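Local coordinates for hypothetical protein Atu1540 (PDB 2HWJ) that is of unknown function but, as a member of a putative ParB-like nuclease family, may act on nucleic acid, at residues A57-R62 with D97-V102; F159-F164 with K187-R192. All coordinates share one frame; numbering follows the deposited sequence.

Contact 1: residues A57-R62 with D97-V102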
loop_
_atom_site.group_PDB
_atom_site.type_symbol
_atom_site.label_atom_id
_atom_site.label_comp_id
_atom_site.label_asym_id
_atom_site.label_seq_id
_atom_site.Cartn_x
_atom_site.Cartn_y
_atom_site.Cartn_z
ATOM N N ALA A 57 18.306 3.362 -10.916
ATOM C CA ALA A 57 19.560 3.178 -11.627
ATOM C C ALA A 57 19.540 1.738 -12.133
ATOM O O ALA A 57 19.321 0.835 -11.354
ATOM C CB ALA A 57 20.788 3.479 -10.734
ATOM N N GLY A 58 19.738 1.545 -13.446
ATOM C CA GLY A 58 19.773 0.231 -14.037
ATOM C C GLY A 58 21.157 -0.147 -14.394
ATOM O O GLY A 58 22.096 0.495 -14.016
ATOM N N PRO A 59 21.277 -1.186 -15.189
ATOM C CA PRO A 59 22.499 -1.815 -15.638
ATOM C C PRO A 59 23.341 -0.836 -16.416
ATOM O O PRO A 59 22.793 0.092 -16.996
ATOM C CB PRO A 59 22.014 -2.862 -16.588
ATOM C CG PRO A 59 20.656 -3.096 -16.191
ATOM C CD PRO A 59 20.087 -1.791 -15.783
ATOM N N LYS A 60 24.671 -1.037 -16.425
ATOM C CA LYS A 60 25.604 -0.058 -17.021
ATOM C C LYS A 60 25.278 1.192 -16.324
ATOM O O LYS A 60 24.786 1.155 -15.182
ATOM C CB LYS A 60 25.336 0.097 -18.503
ATOM C CG LYS A 60 25.462 -1.250 -19.191
ATOM C CD LYS A 60 26.851 -1.848 -18.884
ATOM C CE LYS A 60 26.827 -3.394 -18.905
ATOM N NZ LYS A 60 26.832 -4.025 -20.316
ATOM N N ASP A 61 25.448 2.348 -16.894
ATOM C CA ASP A 61 25.018 3.322 -15.893
ATOM C C ASP A 61 23.593 3.918 -15.947
ATOM O O ASP A 61 23.248 4.888 -15.294
ATOM C CB ASP A 61 26.167 4.196 -15.419
ATOM C CG ASP A 61 26.959 3.493 -14.339
ATOM O OD1 ASP A 61 28.202 3.379 -14.542
ATOM O OD2 ASP A 61 26.305 2.978 -13.338
ATOM N N ARG A 62 22.730 3.219 -16.642
ATOM C CA ARG A 62 21.654 3.870 -17.236
ATOM C C ARG A 62 20.591 4.221 -16.185
ATOM O O ARG A 62 20.406 3.537 -15.186
ATOM C CB ARG A 62 21.215 3.031 -18.457
ATOM C CG ARG A 62 22.286 2.940 -19.620
ATOM C CD ARG A 62 22.670 4.375 -20.051
ATOM N NE ARG A 62 22.777 4.590 -21.495
ATOM C CZ ARG A 62 21.814 5.053 -22.328
ATOM N NH1 ARG A 62 20.584 5.374 -21.935
ATOM N NH2 ARG A 62 22.110 5.190 -23.621
ATOM N N ASP A 97 18.633 -8.961 -17.969
ATOM C CA ASP A 97 17.628 -9.931 -17.866
ATOM C C ASP A 97 16.988 -9.758 -16.499
ATOM O O ASP A 97 15.776 -9.537 -16.352
ATOM C CB ASP A 97 18.412 -11.248 -17.862
ATOM C CG ASP A 97 17.908 -12.212 -18.863
ATOM O OD1 ASP A 97 16.779 -11.945 -19.341
ATOM O OD2 ASP A 97 18.639 -13.215 -19.155
ATOM N N GLU A 98 17.844 -9.854 -15.480
ATOM C CA GLU A 98 17.351 -9.894 -14.145
ATOM C C GLU A 98 16.702 -8.534 -13.834
ATOM O O GLU A 98 15.614 -8.457 -13.286
ATOM C CB GLU A 98 18.461 -10.276 -13.200
ATOM C CG GLU A 98 17.946 -10.397 -11.820
ATOM C CD GLU A 98 18.879 -11.096 -10.894
ATOM O OE1 GLU A 98 20.113 -11.054 -11.114
ATOM O OE2 GLU A 98 18.376 -11.662 -9.897
ATOM N N PHE A 99 17.344 -7.470 -14.272
ATOM C CA PHE A 99 16.817 -6.210 -14.079
ATOM C C PHE A 99 15.378 -6.113 -14.539
ATOM O O PHE A 99 14.524 -5.675 -13.792
ATOM C CB PHE A 99 17.634 -5.270 -14.910
ATOM C CG PHE A 99 17.101 -3.884 -14.924
ATOM C CD1 PHE A 99 17.212 -3.095 -13.822
ATOM C CD2 PHE A 99 16.462 -3.388 -16.047
ATOM C CE1 PHE A 99 16.739 -1.781 -13.837
ATOM C CE2 PHE A 99 15.951 -2.014 -16.081
ATOM C CZ PHE A 99 16.082 -1.233 -14.975
ATOM N N TRP A 100 15.079 -6.471 -15.772
ATOM C CA TRP A 100 13.712 -6.229 -16.228
ATOM C C TRP A 100 12.714 -7.003 -15.439
ATOM O O TRP A 100 11.662 -6.477 -15.101
ATOM C CB TRP A 100 13.550 -6.666 -17.650
ATOM C CG TRP A 100 14.084 -5.704 -18.564
ATOM C CD1 TRP A 100 15.178 -5.873 -19.366
ATOM C CD2 TRP A 100 13.644 -4.329 -18.732
ATOM N NE1 TRP A 100 15.430 -4.693 -20.023
ATOM C CE2 TRP A 100 14.513 -3.735 -19.662
ATOM C CE3 TRP A 100 12.651 -3.540 -18.122
ATOM C CZ2 TRP A 100 14.358 -2.427 -20.118
ATOM C CZ3 TRP A 100 12.490 -2.216 -18.552
ATOM C CH2 TRP A 100 13.342 -1.678 -19.581
ATOM N N SER A 101 13.038 -8.265 -15.163
ATOM C CA SER A 101 12.289 -9.088 -14.241
ATOM C C SER A 101 12.017 -8.407 -12.905
ATOM O O SER A 101 10.868 -8.348 -12.453
ATOM C CB SER A 101 13.035 -10.396 -14.004
ATOM O OG SER A 101 12.517 -11.076 -12.905
ATOM N N VAL A 102 13.056 -7.876 -12.273
ATOM C CA VAL A 102 12.846 -7.279 -10.981
ATOM C C VAL A 102 11.929 -6.053 -11.134
ATOM O O VAL A 102 10.975 -5.885 -10.304
ATOM C CB VAL A 102 14.153 -6.976 -10.309
ATOM C CG1 VAL A 102 14.021 -5.952 -9.283
ATOM C CG2 VAL A 102 14.640 -8.227 -9.670
#
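Phe99 meets Gly58 and Pro59 because its CG lies anti to the backbone N (chi1 174°), which sends the ring from helix 96-105 toward the loop between strands 52-57 and 63-65. The second torsion, 72°, then turns one ring face to the pyrrolidine of Pro59. The evidence for a CH-pi contact is direct: Pro59 CD stands 3.7 Å from the Phe99 ring centroid and only 10° off the ring normal, so it sits almost over the middle of the face. Further back along the same side chain, Pro59 CG lies 3.9 Å from Phe99 CB, and the two side chains cross at about a right angle. Gly58 takes the outer part of the ring, its CA 3.6 Å from Phe99 CE1, arriving obliquely.

The loop has its own internal order. Pro59 to Arg62 form a type II' beta turn, with Arg62 N bonded to Pro59 O at 3.1 Å. Gly58 N in turn donates to Arg62 O, so Gly58 and Pro59 are both tied by backbone bonds to Arg62. The Tyr64 ring meets the Phe99 ring, and the side chain of Phe99 also touches Phe91. On the same helix, Glu98 OE1 forms a salt bridge to Arg168 NH2 of the second subunit.

No hydrogen bond or salt bridge crosses between 57-62 and 97-102. The join rests on apolar packing and on the polarised C-H groups of a proline, whose ring nitrogen probably makes CD a favourable donor to the pi face; it packs the hairpin loop onto helix 96-105.

Contact 2: residues F159-F164 with K187-R192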
loop_
_atom_site.group_PDB
_atom_site.type_symbol
_atom_site.label_atom_id
_atom_site.label_comp_id
_atom_site.label_asym_id
_atom_site.label_seq_id
_atom_site.Cartn_x
_atom_site.Cartn_y
_atom_site.Cartn_z
ATOM N N PHE A 159 -4.210 3.634 -17.137
ATOM C CA PHE A 159 -4.179 2.644 -18.145
ATOM C C PHE A 159 -5.304 1.602 -18.002
ATOM O O PHE A 159 -5.765 1.039 -19.007
ATOM C CB PHE A 159 -2.782 2.051 -18.265
ATOM C CG PHE A 159 -1.890 2.830 -19.218
ATOM C CD1 PHE A 159 -0.769 3.523 -18.755
ATOM C CD2 PHE A 159 -2.214 2.921 -20.589
ATOM C CE1 PHE A 159 0.040 4.254 -19.658
ATOM C CE2 PHE A 159 -1.416 3.648 -21.501
ATOM C CZ PHE A 159 -0.280 4.296 -21.031
ATOM N N GLY A 160 -5.786 1.412 -16.769
ATOM C CA GLY A 160 -6.964 0.577 -16.486
ATOM C C GLY A 160 -8.237 1.143 -17.055
ATOM O O GLY A 160 -9.027 0.445 -17.696
ATOM N N TRP A 161 -8.401 2.440 -16.878
ATOM C CA TRP A 161 -9.516 3.171 -17.477
ATOM C C TRP A 161 -9.413 3.207 -19.002
ATOM O O TRP A 161 -10.430 3.013 -19.704
ATOM C CB TRP A 161 -9.616 4.575 -16.883
ATOM C CG TRP A 161 -10.257 4.502 -15.516
ATOM C CD1 TRP A 161 -9.627 4.319 -14.315
ATOM C CD2 TRP A 161 -11.651 4.489 -15.238
ATOM N NE1 TRP A 161 -10.535 4.235 -13.325
ATOM C CE2 TRP A 161 -11.790 4.330 -13.852
ATOM C CE3 TRP A 161 -12.809 4.633 -16.036
ATOM C CZ2 TRP A 161 -13.022 4.328 -13.222
ATOM C CZ3 TRP A 161 -14.050 4.617 -15.415
ATOM C CH2 TRP A 161 -14.142 4.474 -14.006
ATOM N N ALA A 162 -8.203 3.420 -19.516
ATOM C CA ALA A 162 -8.032 3.399 -20.948
ATOM C C ALA A 162 -8.384 2.023 -21.540
ATOM O O ALA A 162 -9.022 1.941 -22.554
ATOM C CB ALA A 162 -6.623 3.820 -21.333
ATOM N N ASP A 163 -7.994 0.936 -20.895
ATOM C CA ASP A 163 -8.386 -0.326 -21.429
ATOM C C ASP A 163 -9.947 -0.505 -21.385
ATOM O O ASP A 163 -10.575 -0.940 -22.341
ATOM C CB ASP A 163 -7.581 -1.448 -20.769
ATOM C CG ASP A 163 -8.270 -2.828 -20.926
ATOM O OD1 ASP A 163 -8.595 -3.210 -22.102
ATOM O OD2 ASP A 163 -8.522 -3.544 -19.907
ATOM N N PHE A 164 -10.592 -0.110 -20.303
ATOM C CA PHE A 164 -12.046 -0.168 -20.232
ATOM C C PHE A 164 -12.650 0.603 -21.427
ATOM O O PHE A 164 -13.416 0.048 -22.193
ATOM C CB PHE A 164 -12.450 0.415 -18.883
ATOM C CG PHE A 164 -13.939 0.580 -18.671
ATOM C CD1 PHE A 164 -14.734 -0.494 -18.353
ATOM C CD2 PHE A 164 -14.525 1.841 -18.694
ATOM C CE1 PHE A 164 -16.072 -0.333 -18.110
ATOM C CE2 PHE A 164 -15.887 1.986 -18.452
ATOM C CZ PHE A 164 -16.636 0.901 -18.172
ATOM N N LYS A 187 -20.446 9.182 -19.350
ATOM C CA LYS A 187 -21.627 8.348 -19.123
ATOM C C LYS A 187 -21.176 6.932 -18.665
ATOM O O LYS A 187 -21.873 6.309 -17.862
ATOM C CB LYS A 187 -22.501 8.312 -20.353
ATOM C CG LYS A 187 -23.613 7.337 -20.395
ATOM C CD LYS A 187 -24.708 7.984 -21.309
ATOM C CE LYS A 187 -25.756 7.025 -21.872
ATOM N NZ LYS A 187 -25.574 6.887 -23.366
ATOM N N LEU A 188 -20.015 6.442 -19.105
ATOM C CA LEU A 188 -19.735 5.088 -18.777
ATOM C C LEU A 188 -19.142 5.003 -17.356
ATOM O O LEU A 188 -19.523 4.112 -16.552
ATOM C CB LEU A 188 -18.816 4.448 -19.812
ATOM C CG LEU A 188 -19.336 4.011 -21.194
ATOM C CD1 LEU A 188 -18.249 4.238 -22.191
ATOM C CD2 LEU A 188 -19.909 2.570 -21.306
ATOM N N ALA A 189 -18.183 5.901 -17.074
ATOM C CA ALA A 189 -17.544 6.007 -15.763
ATOM C C ALA A 189 -18.588 5.877 -14.615
ATOM O O ALA A 189 -18.400 5.105 -13.655
ATOM C CB ALA A 189 -16.871 7.297 -15.681
ATOM N N LYS A 190 -19.666 6.642 -14.728
ATOM C CA LYS A 190 -20.753 6.624 -13.801
ATOM C C LYS A 190 -21.607 5.359 -13.833
ATOM O O LYS A 190 -22.537 5.239 -13.061
ATOM C CB LYS A 190 -21.732 7.803 -14.105
ATOM C CG LYS A 190 -21.184 9.249 -13.914
ATOM C CD LYS A 190 -20.411 9.491 -12.518
ATOM C CE LYS A 190 -18.854 9.655 -12.645
ATOM N NZ LYS A 190 -18.422 10.780 -11.752
ATOM N N SER A 191 -21.410 4.458 -14.767
ATOM C CA SER A 191 -22.347 3.354 -14.824
ATOM C C SER A 191 -21.813 2.304 -13.895
ATOM O O SER A 191 -20.632 2.282 -13.555
ATOM C CB SER A 191 -22.554 2.799 -16.243
ATOM O OG SER A 191 -21.391 2.068 -16.653
ATOM N N ARG A 192 -22.726 1.442 -13.465
ATOM C CA ARG A 192 -22.371 0.294 -12.698
ATOM C C ARG A 192 -21.333 -0.579 -13.416
ATOM O O ARG A 192 -20.564 -1.246 -12.734
ATOM C CB ARG A 192 -23.617 -0.449 -12.224
ATOM C CG ARG A 192 -23.893 -0.160 -10.674
ATOM C CD ARG A 192 -25.053 -0.982 -10.119
ATOM N NE ARG A 192 -26.181 -0.914 -11.052
ATOM C CZ ARG A 192 -27.391 -1.450 -10.831
ATOM N NH1 ARG A 192 -27.633 -2.110 -9.695
ATOM N NH2 ARG A 192 -28.375 -1.315 -11.732
#
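Trp161 reaches Ala189 with the far rim of its indole. From CB the side chain leaves helix 157-166 with CG anti to the carbonyl carbon (chi1 -78°), and the benzene half of the indole is thereby carried toward 187-192. On the pyrrole side, NE1 donates to Pro198 O, a bond that probably helps to fix the rotation of the ring, while Tyr149 stacks on the indole. At the tip, CZ3 lies 3.8 Å from Ala189 CA and 3.9 Å from Ala189 CB. The next atom of the rim, CH2, comes within 4.1 Å of Ala189 CA. Ala189 CA lies near the plane of the ring system, so the helix meets the indole at an edge and not over its flat surface.

One turn further along helix 157-166, Phe164 makes a second, separate touch: its CE2 is 4.1 Å from Leu188 CB. The approach is oblique, and the branched end of Leu188 takes no part in it. Ala194 and Leu197 also pack against Phe164.

Toward Ser191, Leu188 O receives two donors from one residue: Ser191 N at 2.6 Å and Ser191 OG at 2.8 Å. The hydroxyl lies in the carbonyl plane, on a lone pair, with a C=O...OG angle of 135°. This double grip ties Ser191 back to the helix that carries Leu188 and Ala189.

The arrangement is apolar helix-to-helix packing, two aromatic side chains against the C-terminal part of helix 178-189, within the all-helical region that follows strand 132-133.

How the contacts relate
The two contacts come in series: contact 1 closes before contact 2 opens. Their centres are 34 Å apart, on opposite sides of the centre of the chain, and their nearest atoms are separated by about 14 Å. Contact 1 belongs to the part built on the four-stranded mixed sheet, joining its 52-57/63-65 hairpin to helix 96-105; contact 2 joins helices 157-166 and 178-189, sharing no element with it. The assembly brings the same helices together between chains. Asp163 OD2 is hydrogen-bonded to Ser101 OG of the second subunit, and Phe164 packs on Glu98 of that subunit, so helix 157-166 of one copy meets helix 96-105 of another.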